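Local coordinates for oligopeptide-binding protein AppA (Bacillus subtilis, PDB 1XOC) that binds oligopeptides as the substrate-capturing component of an ABC-type oligopeptide permease that serves sporulation and genetic competence, at residues 33-38 with 46-51; 39-44 with 116-121. All coordinates share one frame; numbering follows the deposited sequence. Where two conformers were deposited one is given.

Contact 1: 33-38 with 46-51. With ZN (zinc ion), chain O.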
loop_
_atom_site.group_PDB
_atom_site.type_symbol
_atom_site.label_atom_id
_atom_site.label_comp_id
_atom_site.label_asym_id
_atom_site.label_seq_id
_atom_site.Cartn_x
_atom_site.Cartn_y
_atom_site.Cartn_z
ATOM N N THR A 33 8.881 7.823 -5.203
ATOM C CA THR A 33 8.789 8.322 -6.569
ATOM C C THR A 33 8.404 9.804 -6.590
ATOM O O THR A 33 9.026 10.610 -7.249
ATOM C CB THR A 33 7.742 7.508 -7.322
ATOM O OG1 THR A 33 8.202 6.169 -7.454
ATOM C CG2 THR A 33 7.575 7.991 -8.746
ATOM N N LEU A 34 7.361 10.149 -5.851
ATOM C CA LEU A 34 6.942 11.525 -5.774
ATOM C C LEU A 34 6.048 11.732 -4.552
ATOM O O LEU A 34 5.602 10.781 -3.967
ATOM C CB LEU A 34 6.210 11.929 -7.055
ATOM C CG LEU A 34 4.741 11.566 -7.282
ATOM C CD1 LEU A 34 4.139 12.161 -8.501
ATOM C CD2 LEU A 34 4.432 10.128 -7.210
ATOM N N PHE A 35 5.791 12.983 -4.197
ATOM C CA PHE A 35 5.046 13.300 -2.984
ATOM C C PHE A 35 3.787 14.050 -3.349
ATOM O O PHE A 35 3.747 15.257 -3.369
ATOM C CB PHE A 35 5.901 14.128 -2.031
ATOM C CG PHE A 35 7.318 13.650 -1.929
ATOM C CD1 PHE A 35 8.362 14.486 -2.213
ATOM C CD2 PHE A 35 7.592 12.361 -1.568
ATOM C CE1 PHE A 35 9.645 14.044 -2.119
ATOM C CE2 PHE A 35 8.873 11.925 -1.486
ATOM C CZ PHE A 35 9.899 12.777 -1.766
ATOM N N ASN A 36 2.767 13.276 -3.650
ATOM C CA ASN A 36 1.482 13.804 -4.066
ATOM C C ASN A 36 0.452 12.678 -4.066
ATOM O O ASN A 36 0.516 11.765 -4.848
ATOM C CB ASN A 36 1.568 14.426 -5.462
ATOM C CG ASN A 36 0.337 15.228 -5.830
ATOM O OD1 ASN A 36 -0.791 14.868 -5.433
ATOM N ND2 ASN A 36 0.524 16.328 -6.585
ATOM N N SER A 37 -0.480 12.708 -3.115
ATOM C CA SER A 37 -1.389 11.600 -2.939
ATOM C C SER A 37 -2.301 11.329 -4.149
ATOM O O SER A 37 -2.854 10.231 -4.274
ATOM C CB SER A 37 -2.208 11.813 -1.685
ATOM O OG SER A 37 -3.111 12.856 -1.885
ATOM N N LEU A 38 -2.455 12.310 -5.036
ATOM C CA LEU A 38 -3.280 12.117 -6.230
ATOM C C LEU A 38 -2.594 11.218 -7.275
ATOM O O LEU A 38 -3.254 10.730 -8.196
ATOM C CB LEU A 38 -3.682 13.455 -6.845
ATOM C CG LEU A 38 -4.435 14.434 -5.935
ATOM C CD1 LEU A 38 -4.603 15.790 -6.623
ATOM C CD2 LEU A 38 -5.750 13.794 -5.567
ATOM N N THR A 46 4.072 7.360 0.115
ATOM C CA THR A 46 3.049 7.706 1.085
ATOM C C THR A 46 3.678 8.054 2.457
ATOM O O THR A 46 3.202 8.947 3.172
ATOM C CB THR A 46 1.986 6.605 1.198
ATOM O OG1 THR A 46 1.353 6.428 -0.074
ATOM C CG2 THR A 46 0.884 6.951 2.183
ATOM N N ASP A 47 4.733 7.347 2.849
ATOM C CA ASP A 47 5.435 7.669 4.102
ATOM C C ASP A 47 5.882 9.135 4.144
ATOM O O ASP A 47 5.753 9.805 5.196
ATOM C CB ASP A 47 6.691 6.809 4.297
ATOM C CG ASP A 47 6.403 5.388 4.745
ATOM O OD1 ASP A 47 5.311 5.092 5.313
ATOM O OD2 ASP A 47 7.363 4.598 4.560
ATOM N N ILE A 48 6.444 9.628 3.050
ATOM C CA ILE A 48 6.933 11.000 3.040
ATOM C C ILE A 48 5.736 11.989 3.005
ATOM O O ILE A 48 5.742 13.019 3.704
ATOM C CB ILE A 48 7.874 11.201 1.883
ATOM C CG1 ILE A 48 9.008 10.188 1.957
ATOM C CG2 ILE A 48 8.398 12.642 1.875
ATOM C CD1 ILE A 48 9.923 10.344 3.101
ATOM N N GLU A 49 4.730 11.690 2.172
ATOM C CA GLU A 49 3.531 12.518 2.084
ATOM C C GLU A 49 2.877 12.768 3.443
ATOM O O GLU A 49 2.447 13.877 3.745
ATOM C CB GLU A 49 2.504 11.830 1.160
ATOM C CG GLU A 49 2.912 11.829 -0.299
ATOM C CD GLU A 49 2.071 10.899 -1.153
ATOM O OE1 GLU A 49 1.128 10.284 -0.632
ATOM O OE2 GLU A 49 2.339 10.770 -2.371
ATOM N N ASN A 50 2.849 11.737 4.266
ATOM C CA ASN A 50 2.207 11.866 5.586
ATOM C C ASN A 50 3.000 12.731 6.561
ATOM O O ASN A 50 2.450 13.149 7.594
ATOM C CB ASN A 50 1.839 10.497 6.155
ATOM C CG ASN A 50 0.548 9.986 5.549
ATOM O OD1 ASN A 50 0.511 9.516 4.412
ATOM N ND2 ASN A 50 -0.528 10.173 6.265
ATOM N N MET A 51 4.272 13.004 6.268
ATOM C CA MET A 51 5.080 13.955 7.043
ATOM C C MET A 51 5.000 15.353 6.484
ATOM O O MET A 51 5.051 16.325 7.226
ATOM C CB MET A 51 6.545 13.499 7.135
ATOM C CG MET A 51 6.687 12.312 8.052
ATOM S SD MET A 51 8.381 11.770 8.370
ATOM C CE MET A 51 8.779 11.057 6.790
HETATM ZN ZN ZN O . 7.018 2.552 5.584
HETATM O O HOH W 1 8.514 0.976 6.676
HETATM O O HOH W 2 8.922 3.208 6.827
HETATM O O HOH W 3 6.440 1.710 3.633
#
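OE2 of E49 is the polar atom on which this contact turns. The backbone N of N36 donates to it at 2.8 Å, bent to 138° at the hydrogen. This donor arrives from above the carboxylate plane, 42° out of it. The hydroxyl of S40, just beyond 33-38, binds the same oxygen, so this one oxygen of a buried residue is held by a backbone N-H and by a side-chain hydroxyl. N36 O also lies 3.2 Å from E49 OE2, a meeting of two acceptors that would probably raise the cost of the negative charge; the two bonds may partly offset this.

The E49 chain runs extended beyond CG, and this carries the carboxylate off the helix to the backbone of 35-37. Its other oxygen, OE1, rests against S37, 3.8 Å from S37 CB; in the conformer given, the S37 hydroxyl bonds the backbone N of A157. In this solute-binding protein of family 5, the loop that leaves strand 23-28 is held against one side of helix 43-52, the helix it leads into. N36 shapes that loop with an Asx turn: its OD1 accepts from L38 N at 3.1 Å, and its ND2 bonds N178.

Apolar contact lies next to the carboxylate. I48 CG2 sits over one face of the F35 ring, 3.8 Å from the ring centroid and displaced toward the rim on the CD2–CE2 side, a CH-pi contact. Chi1 of I48, -56°, sets CG2 anti to the backbone N and so presents the methyl to the ring. Farther round the helix, D47 OD2 binds a zinc ion at 2.3 Å, with three waters completing the ligands seen; Y219 bonds this same oxygen, and R508 forms a salt bridge with D47 OD1.

Contact 2: 39-44 with 116-121. With ZN (zinc ion), chain L.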
loop_
_atom_site.group_PDB
_atom_site.type_symbol
_atom_site.label_atom_id
_atom_site.label_comp_id
_atom_site.label_asym_id
_atom_site.label_seq_id
_atom_site.Cartn_x
_atom_site.Cartn_y
_atom_site.Cartn_z
ATOM N N TYR A 39 -1.277 10.988 -7.169
ATOM C CA TYR A 39 -0.538 10.236 -8.138
ATOM C C TYR A 39 0.224 9.036 -7.602
ATOM O O TYR A 39 0.433 8.076 -8.334
ATOM C CB TYR A 39 0.428 11.184 -8.875
ATOM C CG TYR A 39 -0.347 12.267 -9.600
ATOM C CD1 TYR A 39 -0.447 13.555 -9.097
ATOM C CD2 TYR A 39 -1.043 11.976 -10.760
ATOM C CE1 TYR A 39 -1.211 14.519 -9.766
ATOM C CE2 TYR A 39 -1.789 12.919 -11.422
ATOM C CZ TYR A 39 -1.886 14.198 -10.919
ATOM O OH TYR A 39 -2.656 15.126 -11.628
ATOM N N SER A 40 0.705 9.097 -6.380
ATOM C CA SER A 40 1.473 8.009 -5.844
ATOM C C SER A 40 0.649 6.747 -5.651
ATOM O O SER A 40 -0.547 6.817 -5.334
ATOM C CB SER A 40 2.165 8.393 -4.553
ATOM O OG SER A 40 1.225 8.733 -3.562
ATOM N N THR A 41 1.308 5.601 -5.821
ATOM C CA THR A 41 0.648 4.309 -5.591
ATOM C C THR A 41 1.383 3.437 -4.568
ATOM O O THR A 41 0.931 2.320 -4.300
ATOM C CB THR A 41 0.380 3.517 -6.884
ATOM O OG1 THR A 41 1.633 3.256 -7.540
ATOM C CG2 THR A 41 -0.525 4.285 -7.861
ATOM N N ASP A 42 2.499 3.933 -4.025
ATOM C CA ASP A 42 3.429 3.095 -3.245
ATOM C C ASP A 42 3.650 3.613 -1.838
ATOM O O ASP A 42 3.591 4.823 -1.586
ATOM C CB ASP A 42 4.759 2.900 -3.989
ATOM C CG ASP A 42 5.640 4.117 -3.956
ATOM O OD1 ASP A 42 6.611 4.101 -3.167
ATOM O OD2 ASP A 42 5.359 5.099 -4.675
ATOM N N ASP A 43 3.940 2.718 -0.915
ATOM C CA ASP A 43 4.049 3.089 0.478
ATOM C C ASP A 43 5.226 4.000 0.817
ATOM O O ASP A 43 5.166 4.790 1.732
ATOM C CB ASP A 43 4.136 1.859 1.339
ATOM C CG ASP A 43 3.376 2.031 2.632
ATOM O OD1 ASP A 43 2.200 2.491 2.594
ATOM O OD2 ASP A 43 3.961 1.723 3.692
ATOM N N ALA A 44 6.307 3.920 0.070
ATOM C CA ALA A 44 7.450 4.773 0.349
ATOM C C ALA A 44 7.085 6.231 0.088
ATOM O O ALA A 44 7.419 7.133 0.871
ATOM C CB ALA A 44 8.633 4.343 -0.499
ATOM N N LYS A 116 -4.663 12.246 -15.097
ATOM C CA LYS A 116 -3.987 11.052 -15.611
ATOM C C LYS A 116 -3.412 10.107 -14.541
ATOM O O LYS A 116 -2.605 9.241 -14.852
ATOM C CB LYS A 116 -2.891 11.473 -16.614
ATOM C CG LYS A 116 -3.484 12.140 -17.820
ATOM C CD LYS A 116 -2.462 12.670 -18.834
ATOM C CE LYS A 116 -3.186 13.311 -20.017
ATOM N NZ LYS A 116 -4.334 14.193 -19.582
ATOM N N GLY A 117 -3.877 10.210 -13.312
ATOM C CA GLY A 117 -3.376 9.398 -12.212
ATOM C C GLY A 117 -4.080 8.063 -12.101
ATOM O O GLY A 117 -5.036 7.793 -12.829
ATOM N N GLU A 118 -3.571 7.226 -11.191
ATOM C CA GLU A 118 -4.131 5.898 -10.908
ATOM C C GLU A 118 -5.079 5.861 -9.714
ATOM O O GLU A 118 -5.508 4.776 -9.339
ATOM C CB GLU A 118 -3.005 4.875 -10.669
ATOM C CG GLU A 118 -2.386 4.301 -11.957
ATOM C CD GLU A 118 -1.437 5.264 -12.683
ATOM O OE1 GLU A 118 -0.477 5.728 -12.051
ATOM O OE2 GLU A 118 -1.656 5.518 -13.889
ATOM N N ARG A 119 -5.399 7.024 -9.125
ATOM C CA ARG A 119 -6.211 7.088 -7.907
ATOM C C ARG A 119 -7.654 7.484 -8.160
ATOM O O ARG A 119 -8.361 7.905 -7.224
ATOM C CB ARG A 119 -5.559 8.034 -6.883
ATOM C CG ARG A 119 -4.218 7.549 -6.358
ATOM C CD ARG A 119 -4.330 6.214 -5.707
ATOM N NE ARG A 119 -3.195 5.923 -4.861
ATOM C CZ ARG A 119 -3.144 4.855 -4.074
ATOM N NH1 ARG A 119 -4.187 4.043 -3.986
ATOM N NH2 ARG A 119 -2.075 4.638 -3.352
ATOM N N GLY A 120 -8.134 7.299 -9.385
ATOM C CA GLY A 120 -9.509 7.688 -9.719
ATOM C C GLY A 120 -10.588 7.058 -8.847
ATOM O O GLY A 120 -11.579 7.717 -8.561
ATOM N N SER A 121 -10.376 5.805 -8.442
ATOM C CA SER A 121 -11.317 5.014 -7.619
ATOM C C SER A 121 -11.704 5.728 -6.328
ATOM O O SER A 121 -12.846 5.662 -5.875
ATOM C CB SER A 121 -10.684 3.667 -7.238
ATOM O OG SER A 121 -11.712 2.696 -7.034
HETATM ZN ZN ZN L . 1.040 6.627 -13.323
HETATM O O HOH W 4 -2.988 14.527 -14.217
HETATM O O HOH W 5 -0.978 8.083 -10.630
HETATM O O HOH W 6 0.677 6.191 -2.570
HETATM O O HOH W 7 0.127 8.499 -13.752
HETATM O O HOH W 8 0.527 6.245 -15.081
HETATM O O HOH W 9 2.291 7.674 -12.154
HETATM O O HOH W 10 2.650 5.067 -12.423
#
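R119 reaches from the loop 116-121 to the turn that precedes helix 43-52, a helix whose N-cap is D42, with D42 OD1 weakly accepting from A44 N. Direct hydrogen bonding centres on S40 O. R119 NE donates to it at 2.8 Å in the carbonyl plane, and R119 NH2 adds a weak bond of 3.3 Å to S40 O. A bend at chi2 (-59°) brings the guanidinium alongside the 40-41 backbone, with T41 CG2 over one of its faces, while NH1 bonds the backbone of the bound peptide. A leucine here would probably leave S40 O without its direct donors across this contact and the peptide backbone without its NH1 bond.

Apolar packing adds two touches. T41 CG2 meets E118 CB at 3.8 Å, and the ring of Y39 lies against G117, its CD2 3.8 Å from G117 CA.

Water supplies further bridges: one joins Y39 OH to K116 N, another links S40 OG, whose other partner is E49 of the helix, to R119 NH2 and lies in the guanidinium plane, and a third accepts from E118 N within reach of Y39 O and E118 OE1.

Metal binding involves the carboxylate of E118, which a bend at chi2 (76°) turns to the metal. OE1 binds a zinc ion at 2.2 Å alongside four waters, and one of these donates to E118 OE2 at 2.6 Å.

In the fold
After strand 23-28 the chain enters the loop 33-38 and passes directly into 39-44, whose last two residues begin helix 43-52. Contact 1 is local: it folds that helix back on the loop before it, closing a short loop, with seven residues between its segments. Contact 2 spans 71 residues and brings the loop between helix 100-108 and strand 126-133 back to the turn at the start of the same helix. The two cross along the chain, because 39-44 lies between the segments of contact 1 while 116-121 lies beyond both. In space they share the S40–E49 pair, and they also meet where R119 CG packs 3.7 Å from S37 O.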